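Local coordinates for protein ribose-5-phosphate isomerase RpiB (Thermotoga maritima, PDB 1O1X) that probably catalyses the interconversion of ribose 5-phosphate and ribulose 5-phosphate, at residues A[16-21]-A[55-60]; A[24-29]-A[121-126]; A[42-47]-A[62-67]; A[82-87]-A[95-100]. One frame throughout, in Å; residues are numbered along the deposited sequence. Where two conformers were deposited one is given.

All four contacts tie together one alpha/beta domain with a parallel sheet. Contacts 1 and 3 lie about 7 Å apart, centre to centre; both use helix 54-66, and they reach the neighbouring strands 14-18 and 40-43, where Ile17 O and His44 N, 2.9 Å apart, probably hydrogen-bond. Contact 4 packs against the same side, Ala58 CB of contact 1 meeting Ala86 CB at 3.8 Å. Contact 2 lies on the other face of the sheet, yet Lys27 NZ reaches Asp43 OD2 of contact 3 at 2.9 Å. Asp20 and His21 (contact 1), Arg121 (contact 2) and Gly82 (contact 4) are predicted to bind ribulose 5-phosphate.

Contact 1. Residues A[16-21]-A[55-60]; sequences AIASDH and PDYAKK
Tyr57 carries its CG anti to the carbonyl carbon and beside the backbone N (chi1 -67°), and a second torsion of -82° turns one face of the ring toward the backbone of Ser19. Ser19 O sits over that face, 3.7 Å from Tyr57 CG and offset toward the rim. Just before it in the chain, Ala18 meets the root of the tyrosine: Ala18 CB lies 3.9 Å from Tyr57 CB and 3.8 Å from Tyr57 O, approaching the ring obliquely. Residues 16-18 belong to strand 14-18 of the parallel sheet in this Rossmann-like alpha/beta fold, and residues 55-60 to helix 54-66, which packs on one of its faces. Alternation along the strand sends Ala16 and Ala18 toward this helix, while Ile17 packs on helix 24-36 on the other side. Beyond the strand end the chain enters the predicted substrate loop with Asp20 and His21. There Ser19, whose CB points away from the helix, donates from OG to Asp20 O at 2.9 Å, with the donor tilted 19° from the carbonyl plane. On the outer side of the helix, Asp56 OD2 forms a salt bridge with Lys151 NZ of a second subunit.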
loop_
_atom_site.group_PDB
_atom_site.type_symbol
_atom_site.label_atom_id
_atom_site.label_comp_id
_atom_site.label_asym_id
_atom_site.label_seq_id
_atom_site.Cartn_x
_atom_site.Cartn_y
_atom_site.Cartn_z
ATOM N N ALA A 16 -5.151 -25.228 -1.231
ATOM C CA ALA A 16 -6.537 -25.183 -0.785
ATOM C C ALA A 16 -6.944 -23.699 -0.736
ATOM O O ALA A 16 -6.290 -22.902 -0.082
ATOM C CB ALA A 16 -6.652 -25.775 0.564
ATOM N N ILE A 17 -8.007 -23.329 -1.434
ATOM C CA ILE A 17 -8.413 -21.944 -1.524
ATOM C C ILE A 17 -9.862 -21.807 -1.071
ATOM O O ILE A 17 -10.676 -22.715 -1.245
ATOM C CB ILE A 17 -8.183 -21.404 -2.954
ATOM C CG1 ILE A 17 -8.384 -19.884 -3.042
ATOM C CG2 ILE A 17 -9.101 -22.113 -4.000
ATOM C CD1 ILE A 17 -7.771 -19.271 -4.315
ATOM N N ALA A 18 -10.164 -20.657 -0.488
ATOM C CA ALA A 18 -11.515 -20.311 -0.100
ATOM C C ALA A 18 -11.662 -18.802 0.070
ATOM O O ALA A 18 -10.704 -18.085 0.335
ATOM C CB ALA A 18 -11.923 -21.028 1.174
ATOM N N SER A 19 -12.894 -18.351 -0.072
ATOM C CA SER A 19 -13.267 -16.956 0.128
ATOM C C SER A 19 -14.706 -16.817 0.623
ATOM O O SER A 19 -15.521 -17.732 0.486
ATOM C CB SER A 19 -13.130 -16.196 -1.174
ATOM O OG SER A 19 -14.202 -16.463 -2.061
ATOM N N ASP A 20 -15.030 -15.633 1.138
ATOM C CA ASP A 20 -16.427 -15.288 1.297
ATOM C C ASP A 20 -16.941 -14.682 -0.003
ATOM O O ASP A 20 -16.260 -14.715 -1.039
ATOM C CB ASP A 20 -16.641 -14.424 2.555
ATOM C CG ASP A 20 -16.110 -13.006 2.426
ATOM O OD1 ASP A 20 -15.449 -12.698 1.385
ATOM O OD2 ASP A 20 -16.366 -12.139 3.326
ATOM N N HIS A 21 -18.176 -14.208 0.007
ATOM C CA HIS A 21 -18.781 -13.610 -1.165
ATOM C C HIS A 21 -18.096 -12.321 -1.648
ATOM O O HIS A 21 -18.101 -12.050 -2.849
ATOM C CB HIS A 21 -20.264 -13.328 -0.880
ATOM C CG HIS A 21 -20.489 -12.453 0.319
ATOM N ND1 HIS A 21 -20.171 -12.843 1.606
ATOM C CD2 HIS A 21 -20.975 -11.191 0.417
ATOM C CE1 HIS A 21 -20.439 -11.856 2.440
ATOM N NE2 HIS A 21 -20.954 -10.853 1.747
ATOM N N PRO A 55 -15.539 -16.976 8.574
ATOM C CA PRO A 55 -14.918 -18.022 9.419
ATOM C C PRO A 55 -15.259 -19.464 8.982
ATOM O O PRO A 55 -14.439 -20.353 9.181
ATOM C CB PRO A 55 -15.450 -17.716 10.845
ATOM C CG PRO A 55 -15.836 -16.243 10.777
ATOM C CD PRO A 55 -16.416 -16.085 9.379
ATOM N N ASP A 56 -16.442 -19.682 8.388
ATOM C CA ASP A 56 -16.837 -20.994 7.901
ATOM C C ASP A 56 -15.831 -21.483 6.842
ATOM O O ASP A 56 -15.495 -22.673 6.794
ATOM C CB ASP A 56 -18.237 -20.946 7.332
ATOM C CG ASP A 56 -19.311 -20.737 8.406
ATOM O OD1 ASP A 56 -19.075 -21.257 9.544
ATOM O OD2 ASP A 56 -20.420 -20.137 8.169
ATOM N N TYR A 57 -15.321 -20.549 6.043
ATOM C CA TYR A 57 -14.393 -20.858 4.946
ATOM C C TYR A 57 -12.919 -20.966 5.381
ATOM O O TYR A 57 -12.177 -21.826 4.867
ATOM C CB TYR A 57 -14.649 -19.900 3.761
ATOM C CG TYR A 57 -16.005 -20.193 3.188
ATOM C CD1 TYR A 57 -16.173 -21.232 2.305
ATOM C CD2 TYR A 57 -17.141 -19.523 3.651
ATOM C CE1 TYR A 57 -17.454 -21.566 1.818
ATOM C CE2 TYR A 57 -18.410 -19.856 3.197
ATOM C CZ TYR A 57 -18.552 -20.858 2.256
ATOM O OH TYR A 57 -19.805 -21.209 1.804
ATOM N N ALA A 58 -12.516 -20.141 6.345
ATOM C CA ALA A 58 -11.231 -20.259 7.025
ATOM C C ALA A 58 -11.046 -21.682 7.564
ATOM O O ALA A 58 -9.987 -22.285 7.362
ATOM C CB ALA A 58 -11.120 -19.234 8.170
ATOM N N LYS A 59 -12.100 -22.239 8.181
ATOM C CA LYS A 59 -12.014 -23.540 8.841
ATOM C C LYS A 59 -11.774 -24.655 7.834
ATOM O O LYS A 59 -11.048 -25.613 8.128
ATOM C CB LYS A 59 -13.301 -23.885 9.605
ATOM C CG LYS A 59 -13.532 -23.076 10.849
ATOM C CD LYS A 59 -14.909 -23.389 11.431
ATOM C CE LYS A 59 -15.008 -22.814 12.844
ATOM N NZ LYS A 59 -15.259 -21.332 12.943
ATOM N N LYS A 60 -12.381 -24.551 6.668
ATOM C CA LYS A 60 -12.215 -25.586 5.636
ATOM C C LYS A 60 -10.751 -25.654 5.120
ATOM O O LYS A 60 -10.204 -26.727 4.911
ATOM C CB LYS A 60 -13.164 -25.350 4.458
ATOM C CG LYS A 60 -14.650 -25.317 4.819
ATOM C CD LYS A 60 -15.520 -24.964 3.638
ATOM C CE LYS A 60 -17.048 -24.956 3.981
ATOM N NZ LYS A 60 -17.431 -26.211 4.689
#

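Contact 2. Residues A[24-29]-A[121-126]; sequences FELKEK and RLIGAE
Leu26 of helix 24-36 and Ala125, in the first turn of helix 125-137, join two helices that lie side by side on one face of the Rossmann-like parallel sheet. No hydrogen bond crosses between residues 24-29 and 121-126; the contact is built from apolar atoms. In Leu26 a chi1 of -177° carries CG toward residues 121-126, and a chi2 of 60° splays the two methyls onto different partners. Leu26 CD1 rests 3.7 Å from Ala125 CA and 4.0 Å from Ala125 CB, whereas Leu26 CD2 meets Ile123 CG1 at 4.1 Å, the leucine and isoleucine side chains crossing at about a right angle. Gly124, between these two partners, occupies the N-cap position of helix 125-137. A bound methylpentanediol, probably from the crystallisation liquor, approaches Ile123 to about 3 Å between nearest side-chain and ligand atoms. Arg121, at the start of this loop, is predicted to bind ribulose 5-phosphate. At the margin Lys29 CD lies 4.1 Å from Ala125 CB, the extended lysine chain carrying the amine on to Glu25, one helical turn back. With an alanine in place of Lys29, Ala125 CB would probably lose part of its cover and Glu25 OE2 its salt-bridge mate within the helix. Long, weak ion pairs also run from Glu25 to Lys29 of a third subunit and from Lys29 to Glu25 of that subunit. Within the helix, Lys29 NZ donates to Glu25 OE2 at 3.2 Å, arriving from above the carboxylate plane, 39° out of it.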
loop_
_atom_site.group_PDB
_atom_site.type_symbol
_atom_site.label_atom_id
_atom_site.label_comp_id
_atom_site.label_asym_id
_atom_site.label_seq_id
_atom_site.Cartn_x
_atom_site.Cartn_y
_atom_site.Cartn_z
ATOM N N PHE A 24 -15.112 -13.278 -3.751
ATOM C CA PHE A 24 -15.364 -14.361 -4.696
ATOM C C PHE A 24 -14.695 -14.108 -6.051
ATOM O O PHE A 24 -14.127 -15.006 -6.652
ATOM C CB PHE A 24 -16.890 -14.576 -4.916
ATOM C CG PHE A 24 -17.230 -15.627 -5.975
ATOM C CD1 PHE A 24 -17.064 -16.977 -5.716
ATOM C CD2 PHE A 24 -17.701 -15.261 -7.214
ATOM C CE1 PHE A 24 -17.347 -17.925 -6.687
ATOM C CE2 PHE A 24 -17.989 -16.209 -8.165
ATOM C CZ PHE A 24 -17.800 -17.538 -7.899
ATOM N N GLU A 25 -14.805 -12.897 -6.568
ATOM C CA GLU A 25 -14.276 -12.602 -7.892
ATOM C C GLU A 25 -12.779 -12.779 -7.961
ATOM O O GLU A 25 -12.262 -13.423 -8.886
ATOM C CB GLU A 25 -14.661 -11.198 -8.302
ATOM C CG GLU A 25 -14.233 -10.797 -9.704
ATOM C CD GLU A 25 -14.458 -9.296 -9.930
ATOM O OE1 GLU A 25 -15.620 -8.863 -9.860
ATOM O OE2 GLU A 25 -13.447 -8.553 -10.080
ATOM N N LEU A 26 -12.071 -12.268 -6.967
ATOM C CA LEU A 26 -10.624 -12.387 -6.964
ATOM C C LEU A 26 -10.244 -13.850 -6.722
ATOM O O LEU A 26 -9.271 -14.326 -7.286
ATOM C CB LEU A 26 -9.968 -11.462 -5.959
ATOM C CG LEU A 26 -8.432 -11.479 -5.942
ATOM C CD1 LEU A 26 -7.836 -11.086 -7.248
ATOM C CD2 LEU A 26 -7.865 -10.617 -4.853
ATOM N N LYS A 27 -10.995 -14.545 -5.860
ATOM C CA LYS A 27 -10.727 -15.956 -5.554
ATOM C C LYS A 27 -10.760 -16.774 -6.856
ATOM O O LYS A 27 -9.909 -17.580 -7.102
ATOM C CB LYS A 27 -11.747 -16.497 -4.545
ATOM C CG LYS A 27 -11.512 -17.958 -4.113
ATOM C CD LYS A 27 -12.290 -18.986 -4.873
ATOM C CE LYS A 27 -13.730 -19.080 -4.356
ATOM N NZ LYS A 27 -14.548 -19.996 -5.221
ATOM N N GLU A 28 -11.782 -16.553 -7.670
ATOM C CA GLU A 28 -11.917 -17.192 -8.957
ATOM C C GLU A 28 -10.747 -16.896 -9.901
ATOM O O GLU A 28 -10.230 -17.803 -10.564
ATOM C CB GLU A 28 -13.242 -16.766 -9.594
ATOM C CG GLU A 28 -14.477 -17.310 -8.859
ATOM C CD GLU A 28 -14.592 -18.825 -8.986
ATOM O OE1 GLU A 28 -14.814 -19.297 -10.119
ATOM O OE2 GLU A 28 -14.416 -19.544 -7.966
ATOM N N LYS A 29 -10.323 -15.631 -9.966
ATOM C CA LYS A 29 -9.191 -15.257 -10.799
ATOM C C LYS A 29 -7.889 -15.909 -10.331
ATOM O O LYS A 29 -7.130 -16.403 -11.129
ATOM C CB LYS A 29 -9.063 -13.743 -10.836
ATOM C CG LYS A 29 -10.199 -13.094 -11.616
ATOM C CD LYS A 29 -10.130 -11.603 -11.548
ATOM C CE LYS A 29 -11.127 -10.988 -12.537
ATOM N NZ LYS A 29 -11.321 -9.542 -12.220
ATOM N N ARG A 121 -11.240 -6.997 -2.158
ATOM C CA ARG A 121 -11.719 -5.708 -2.643
ATOM C C ARG A 121 -10.670 -4.622 -2.720
ATOM O O ARG A 121 -10.976 -3.529 -3.180
ATOM C CB ARG A 121 -12.809 -5.181 -1.716
ATOM C CG ARG A 121 -13.977 -6.074 -1.563
ATOM C CD ARG A 121 -14.692 -6.394 -2.816
ATOM N NE ARG A 121 -16.117 -6.465 -2.527
ATOM C CZ ARG A 121 -17.031 -6.764 -3.414
ATOM N NH1 ARG A 121 -16.680 -7.025 -4.684
ATOM N NH2 ARG A 121 -18.309 -6.799 -3.030
ATOM N N LEU A 122 -9.477 -4.877 -2.198
ATOM C CA LEU A 122 -8.469 -3.860 -2.057
ATOM C C LEU A 122 -7.388 -3.938 -3.146
ATOM O O LEU A 122 -6.885 -2.903 -3.558
ATOM C CB LEU A 122 -7.804 -3.925 -0.698
ATOM C CG LEU A 122 -8.681 -3.739 0.544
ATOM C CD1 LEU A 122 -7.767 -3.764 1.745
ATOM C CD2 LEU A 122 -9.524 -2.509 0.521
ATOM N N ILE A 123 -7.010 -5.146 -3.579
ATOM C CA ILE A 123 -5.958 -5.291 -4.563
ATOM C C ILE A 123 -6.468 -5.770 -5.912
ATOM O O ILE A 123 -7.500 -6.420 -6.038
ATOM C CB ILE A 123 -4.779 -6.210 -4.113
ATOM C CG1 ILE A 123 -5.244 -7.642 -3.874
ATOM C CG2 ILE A 123 -4.039 -5.601 -2.906
ATOM C CD1 ILE A 123 -3.997 -8.591 -3.663
ATOM N N GLY A 124 -5.669 -5.457 -6.911
ATOM C CA GLY A 124 -5.884 -5.892 -8.269
ATOM C C GLY A 124 -5.412 -7.307 -8.460
ATOM O O GLY A 124 -4.526 -7.797 -7.777
ATOM N N ALA A 125 -6.012 -7.961 -9.421
ATOM C CA ALA A 125 -5.700 -9.317 -9.745
ATOM C C ALA A 125 -4.247 -9.528 -10.126
ATOM O O ALA A 125 -3.621 -10.471 -9.651
ATOM C CB ALA A 125 -6.596 -9.748 -10.839
ATOM N N GLU A 126 -3.674 -8.676 -10.960
ATOM C CA GLU A 126 -2.295 -8.909 -11.377
ATOM C C GLU A 126 -1.326 -8.752 -10.174
ATOM O O GLU A 126 -0.384 -9.537 -10.015
ATOM C CB GLU A 126 -1.901 -8.009 -12.544
ATOM C CG GLU A 126 -0.394 -7.859 -12.744
ATOM C CD GLU A 126 0.188 -8.529 -13.986
ATOM O OE1 GLU A 126 0.329 -9.784 -13.978
ATOM O OE2 GLU A 126 0.597 -7.777 -14.934
#

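Contact 3. Residues A[42-47]-A[62-67]; sequences EDHGTY and VQSILS
His44 and Ser64 make the closest approach, His44 NE2 lying 4.1 Å from Ser64 CB, which comes at the imidazole obliquely. Beside them Glu42 comes near the same serine, but Glu42 OE1 stays 4.4 Å from Ser64 OG. A water fills the role of go-between: it lies 3.1 Å from Ser64 OG and donates a weak bond of 3.5 Å to Glu42 OE1. Ser64 holds its OG anti to the backbone N (chi1 -176°), on the side where this water sits. Further out, the other carboxylate oxygen, Glu42 OE2, forms a salt bridge with Lys14, while His44 packs on Ala16, Ala18 and Lys60. The frame is the edge strand 40-43 of the parallel sheet against helix 54-66. At Asp43 an Asx turn forms: Gly45 N donates to Asp43 OD1 at 2.9 Å, with an N-H...O angle of 154°. Tyr47 folds back over it, placing a ring face above Gly45 CA and donating from its OH to Asp43 O at 2.7 Å. The peptide between Gly45 and Thr46 is cis. Asp43 OD2 is gripped by Lys27 and Lys31. Because no hydrogen bond passes directly between 42-47 and 62-67, the polar link between these two segments runs through one water, with a weak bond to Glu42, and the strongest partner of that carboxylate is Lys14.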
loop_
_atom_site.group_PDB
_atom_site.type_symbol
_atom_site.label_atom_id
_atom_site.label_comp_id
_atom_site.label_asym_id
_atom_site.label_seq_id
_atom_site.Cartn_x
_atom_site.Cartn_y
_atom_site.Cartn_z
ATOM N N GLU A 42 -7.714 -27.113 -4.749
ATOM C CA GLU A 42 -8.992 -27.506 -4.182
ATOM C C GLU A 42 -9.750 -26.262 -3.748
ATOM O O GLU A 42 -9.304 -25.509 -2.874
ATOM C CB GLU A 42 -8.828 -28.485 -3.008
ATOM C CG GLU A 42 -8.782 -29.920 -3.520
ATOM C CD GLU A 42 -8.496 -30.988 -2.438
ATOM O OE1 GLU A 42 -8.553 -30.632 -1.219
ATOM O OE2 GLU A 42 -8.199 -32.172 -2.862
ATOM N N ASP A 43 -10.891 -26.032 -4.376
ATOM C CA ASP A 43 -11.696 -24.836 -4.076
ATOM C C ASP A 43 -12.779 -25.236 -3.096
ATOM O O ASP A 43 -13.724 -25.930 -3.460
ATOM C CB ASP A 43 -12.279 -24.310 -5.382
ATOM C CG ASP A 43 -13.128 -23.043 -5.216
ATOM O OD1 ASP A 43 -13.273 -22.475 -4.099
ATOM O OD2 ASP A 43 -13.688 -22.583 -6.226
ATOM N N HIS A 44 -12.632 -24.759 -1.862
ATOM C CA HIS A 44 -13.581 -24.981 -0.775
ATOM C C HIS A 44 -14.765 -23.995 -0.767
ATOM O O HIS A 44 -15.615 -24.081 0.108
ATOM C CB HIS A 44 -12.859 -24.931 0.558
ATOM C CG HIS A 44 -11.860 -26.016 0.735
ATOM N ND1 HIS A 44 -12.174 -27.231 1.306
ATOM C CD2 HIS A 44 -10.550 -26.075 0.404
ATOM C CE1 HIS A 44 -11.092 -27.989 1.326
ATOM N NE2 HIS A 44 -10.095 -27.315 0.777
ATOM N N GLY A 45 -14.859 -23.129 -1.773
ATOM C CA GLY A 45 -15.946 -22.177 -1.878
ATOM C C GLY A 45 -15.581 -20.855 -1.225
ATOM O O GLY A 45 -14.461 -20.676 -0.815
ATOM N N THR A 46 -16.515 -19.910 -1.111
ATOM C CA THR A 46 -17.881 -20.051 -1.579
ATOM C C THR A 46 -17.989 -20.079 -3.117
ATOM O O THR A 46 -17.008 -19.794 -3.826
ATOM C CB THR A 46 -18.746 -18.959 -0.920
ATOM O OG1 THR A 46 -20.112 -19.219 -1.205
ATOM C CG2 THR A 46 -18.455 -17.561 -1.480
ATOM N N TYR A 47 -19.166 -20.459 -3.627
ATOM C CA TYR A 47 -19.325 -20.767 -5.048
ATOM C C TYR A 47 -20.239 -19.757 -5.765
ATOM O O TYR A 47 -20.570 -19.931 -6.937
ATOM C CB TYR A 47 -19.826 -22.207 -5.222
ATOM C CG TYR A 47 -18.888 -23.213 -4.578
ATOM C CD1 TYR A 47 -17.604 -23.431 -5.084
ATOM C CD2 TYR A 47 -19.258 -23.940 -3.456
ATOM C CE1 TYR A 47 -16.734 -24.379 -4.487
ATOM C CE2 TYR A 47 -18.405 -24.889 -2.899
ATOM C CZ TYR A 47 -17.143 -25.084 -3.405
ATOM O OH TYR A 47 -16.292 -25.999 -2.805
ATOM N N VAL A 62 -8.078 -24.386 6.769
ATOM C CA VAL A 62 -7.341 -24.787 7.953
ATOM C C VAL A 62 -7.326 -26.284 8.116
ATOM O O VAL A 62 -6.264 -26.873 8.372
ATOM C CB VAL A 62 -7.880 -24.113 9.196
ATOM C CG1 VAL A 62 -7.389 -24.797 10.454
ATOM C CG2 VAL A 62 -7.499 -22.586 9.179
ATOM N N GLN A 63 -8.478 -26.910 8.009
ATOM C CA GLN A 63 -8.549 -28.345 8.214
ATOM C C GLN A 63 -7.669 -29.066 7.170
ATOM O O GLN A 63 -6.998 -30.039 7.450
ATOM C CB GLN A 63 -10.013 -28.785 8.127
ATOM C CG GLN A 63 -10.257 -30.264 7.877
ATOM C CD GLN A 63 -9.823 -31.105 9.024
ATOM O OE1 GLN A 63 -9.805 -30.637 10.177
ATOM N NE2 GLN A 63 -9.459 -32.360 8.731
ATOM N N SER A 64 -7.700 -28.561 5.958
ATOM C CA SER A 64 -6.936 -29.147 4.880
ATOM C C SER A 64 -5.406 -29.022 5.119
ATOM O O SER A 64 -4.649 -29.975 4.886
ATOM C CB SER A 64 -7.406 -28.533 3.562
ATOM O OG SER A 64 -6.738 -29.165 2.514
ATOM N N ILE A 65 -4.961 -27.884 5.654
ATOM C CA ILE A 65 -3.556 -27.689 5.990
ATOM C C ILE A 65 -3.149 -28.563 7.184
ATOM O O ILE A 65 -2.123 -29.259 7.139
ATOM C CB ILE A 65 -3.266 -26.214 6.289
ATOM C CG1 ILE A 65 -3.424 -25.327 5.049
ATOM C CG2 ILE A 65 -1.897 -26.033 6.908
ATOM C CD1 ILE A 65 -2.615 -25.771 3.823
ATOM N N LEU A 66 -3.944 -28.551 8.250
ATOM C CA LEU A 66 -3.628 -29.338 9.444
ATOM C C LEU A 66 -3.651 -30.842 9.198
ATOM O O LEU A 66 -2.916 -31.580 9.852
ATOM C CB LEU A 66 -4.572 -28.993 10.610
ATOM C CG LEU A 66 -4.457 -27.560 11.113
ATOM C CD1 LEU A 66 -5.410 -27.377 12.267
ATOM C CD2 LEU A 66 -3.043 -27.204 11.555
ATOM N N SER A 67 -4.467 -31.293 8.269
ATOM C CA SER A 67 -4.531 -32.724 7.899
ATOM C C SER A 67 -3.456 -33.136 6.856
ATOM O O SER A 67 -3.451 -34.254 6.384
ATOM C CB SER A 67 -5.918 -33.078 7.370
ATOM O OG SER A 67 -6.129 -32.465 6.132
HETATM O O HOH W 1 -8.808 -31.435 2.138
#

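Contact 4. Residues A[82-87]-A[95-100]; sequences GMSIAA and AALCLF
Ala95, the first residue of strand 95-97, turns its methyl toward helix 81-87 and meets Ala87 there, Ala95 CB to Ala87 CB at 3.8 Å. Its backbone N is also engaged, donating to Asn88 OD1, and its methyl packs on Ile115 and Val117 of the neighbouring strand 115-117 as well. Ala96 faces the other way, onto Ala107 of helix 101-109, following the alternation of side chains along the strand; the sheet is that of a Rossmann-like fold. Leu97 returns to the helix side: Leu97 CB lies 4.2 Å from Ser84 CB, while CG, anti to the backbone N (chi1 177°), starts the branch that packs on Met103 of a second subunit. Past the strand end, Cys98 packs among Met103, Ala104 and Ala107 of its own chain. Phe100 stands at the N-cap position of helix 101-109 and meets Phe100 of a fourth subunit, the ring planes at about 25°. On the helix side, the N-terminal part borders the predicted active site: Gly82 is predicted to bind ribulose 5-phosphate, and the backbone N of Met83, present as selenomethionine, donates to Cys77, the predicted proton acceptor, seen here oxidised to cysteinesulfonic acid. The small groups at the interface bring helix and strand close, Ser84 CA and Ala95 CA being 5.9 Å apart. In the conformer described, one of two, Ser84 OG bonds back to Leu81 O of its own helix; the meeting with the strand itself is of CB atoms, apolar in character.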
loop_
_atom_site.group_PDB
_atom_site.type_symbol
_atom_site.label_atom_id
_atom_site.label_comp_id
_atom_site.label_asym_id
_atom_site.label_seq_id
_atom_site.Cartn_x
_atom_site.Cartn_y
_atom_site.Cartn_z
ATOM N N GLY A 82 -10.688 -10.379 8.421
ATOM C CA GLY A 82 -11.473 -11.476 8.973
ATOM C C GLY A 82 -10.795 -12.824 8.848
ATOM O O GLY A 82 -10.710 -13.555 9.824
HETATM N N MSE A 83 -10.244 -13.105 7.677
HETATM C CA MSE A 83 -9.518 -14.332 7.427
HETATM C C MSE A 83 -8.222 -14.433 8.230
HETATM O O MSE A 83 -7.895 -15.517 8.786
HETATM C CB MSE A 83 -9.195 -14.498 5.946
HETATM C CG MSE A 83 -10.365 -14.798 5.043
HETATM SE SE MSE A 83 -11.446 -16.375 5.641
HETATM C CE MSE A 83 -12.576 -16.592 4.004
ATOM N N SER A 84 -7.490 -13.333 8.320
ATOM C CA SER A 84 -6.241 -13.304 9.090
ATOM C C SER A 84 -6.527 -13.593 10.597
ATOM O O SER A 84 -5.754 -14.299 11.258
ATOM C CB SER A 84 -5.449 -12.013 8.912
ATOM O OG SER A 84 -6.054 -10.910 9.529
ATOM N N ILE A 85 -7.660 -13.116 11.096
ATOM C CA ILE A 85 -8.064 -13.377 12.474
ATOM C C ILE A 85 -8.555 -14.820 12.636
ATOM O O ILE A 85 -8.059 -15.560 13.472
ATOM C CB ILE A 85 -9.112 -12.371 12.939
ATOM C CG1 ILE A 85 -8.548 -10.931 12.963
ATOM C CG2 ILE A 85 -9.600 -12.684 14.341
ATOM C CD1 ILE A 85 -9.604 -9.867 12.907
ATOM N N ALA A 86 -9.501 -15.240 11.809
ATOM C CA ALA A 86 -10.124 -16.549 11.976
ATOM C C ALA A 86 -9.162 -17.716 11.828
ATOM O O ALA A 86 -9.194 -18.659 12.623
ATOM C CB ALA A 86 -11.292 -16.703 11.010
ATOM N N ALA A 87 -8.278 -17.647 10.830
ATOM C CA ALA A 87 -7.384 -18.757 10.533
ATOM C C ALA A 87 -6.308 -18.904 11.596
ATOM O O ALA A 87 -5.905 -20.017 11.907
ATOM C CB ALA A 87 -6.785 -18.638 9.116
ATOM N N ALA A 95 -1.140 -17.726 9.030
ATOM C CA ALA A 95 -1.838 -17.078 7.953
ATOM C C ALA A 95 -1.417 -15.621 7.857
ATOM O O ALA A 95 -1.581 -14.832 8.825
ATOM C CB ALA A 95 -3.346 -17.195 8.166
ATOM N N ALA A 96 -0.899 -15.240 6.684
ATOM C CA ALA A 96 -0.264 -13.937 6.491
ATOM C C ALA A 96 -1.030 -13.085 5.475
ATOM O O ALA A 96 -1.086 -13.411 4.290
ATOM C CB ALA A 96 1.182 -14.111 6.013
ATOM N N LEU A 97 -1.549 -11.967 5.948
ATOM C CA LEU A 97 -2.247 -10.961 5.140
ATOM C C LEU A 97 -1.172 -10.132 4.408
ATOM O O LEU A 97 -0.414 -9.368 5.038
ATOM C CB LEU A 97 -3.103 -10.094 6.067
ATOM C CG LEU A 97 -3.880 -8.927 5.463
ATOM C CD1 LEU A 97 -4.619 -9.339 4.241
ATOM C CD2 LEU A 97 -4.819 -8.262 6.486
ATOM N N CYS A 98 -1.077 -10.303 3.098
ATOM C CA CYS A 98 -0.041 -9.666 2.299
ATOM C C CYS A 98 -0.652 -8.777 1.245
ATOM O O CYS A 98 -1.487 -9.232 0.437
ATOM C CB CYS A 98 0.825 -10.734 1.632
ATOM S SG CYS A 98 1.682 -11.853 2.782
ATOM N N LEU A 99 -0.238 -7.516 1.239
ATOM C CA LEU A 99 -0.774 -6.538 0.285
ATOM C C LEU A 99 0.157 -6.256 -0.884
ATOM O O LEU A 99 -0.208 -5.571 -1.846
ATOM C CB LEU A 99 -1.113 -5.234 0.995
ATOM C CG LEU A 99 -2.606 -5.109 1.305
ATOM C CD1 LEU A 99 -3.032 -6.220 2.280
ATOM C CD2 LEU A 99 -2.910 -3.702 1.866
ATOM N N PHE A 100 1.402 -6.704 -0.773
ATOM C CA PHE A 100 2.374 -6.591 -1.878
ATOM C C PHE A 100 3.432 -7.733 -1.755
ATOM O O PHE A 100 3.549 -8.355 -0.677
ATOM C CB PHE A 100 2.995 -5.166 -2.008
ATOM C CG PHE A 100 3.679 -4.654 -0.753
ATOM C CD1 PHE A 100 2.957 -3.993 0.225
ATOM C CD2 PHE A 100 5.056 -4.812 -0.572
ATOM C CE1 PHE A 100 3.593 -3.522 1.377
ATOM C CE2 PHE A 100 5.677 -4.343 0.538
ATOM C CZ PHE A 100 4.956 -3.723 1.523
#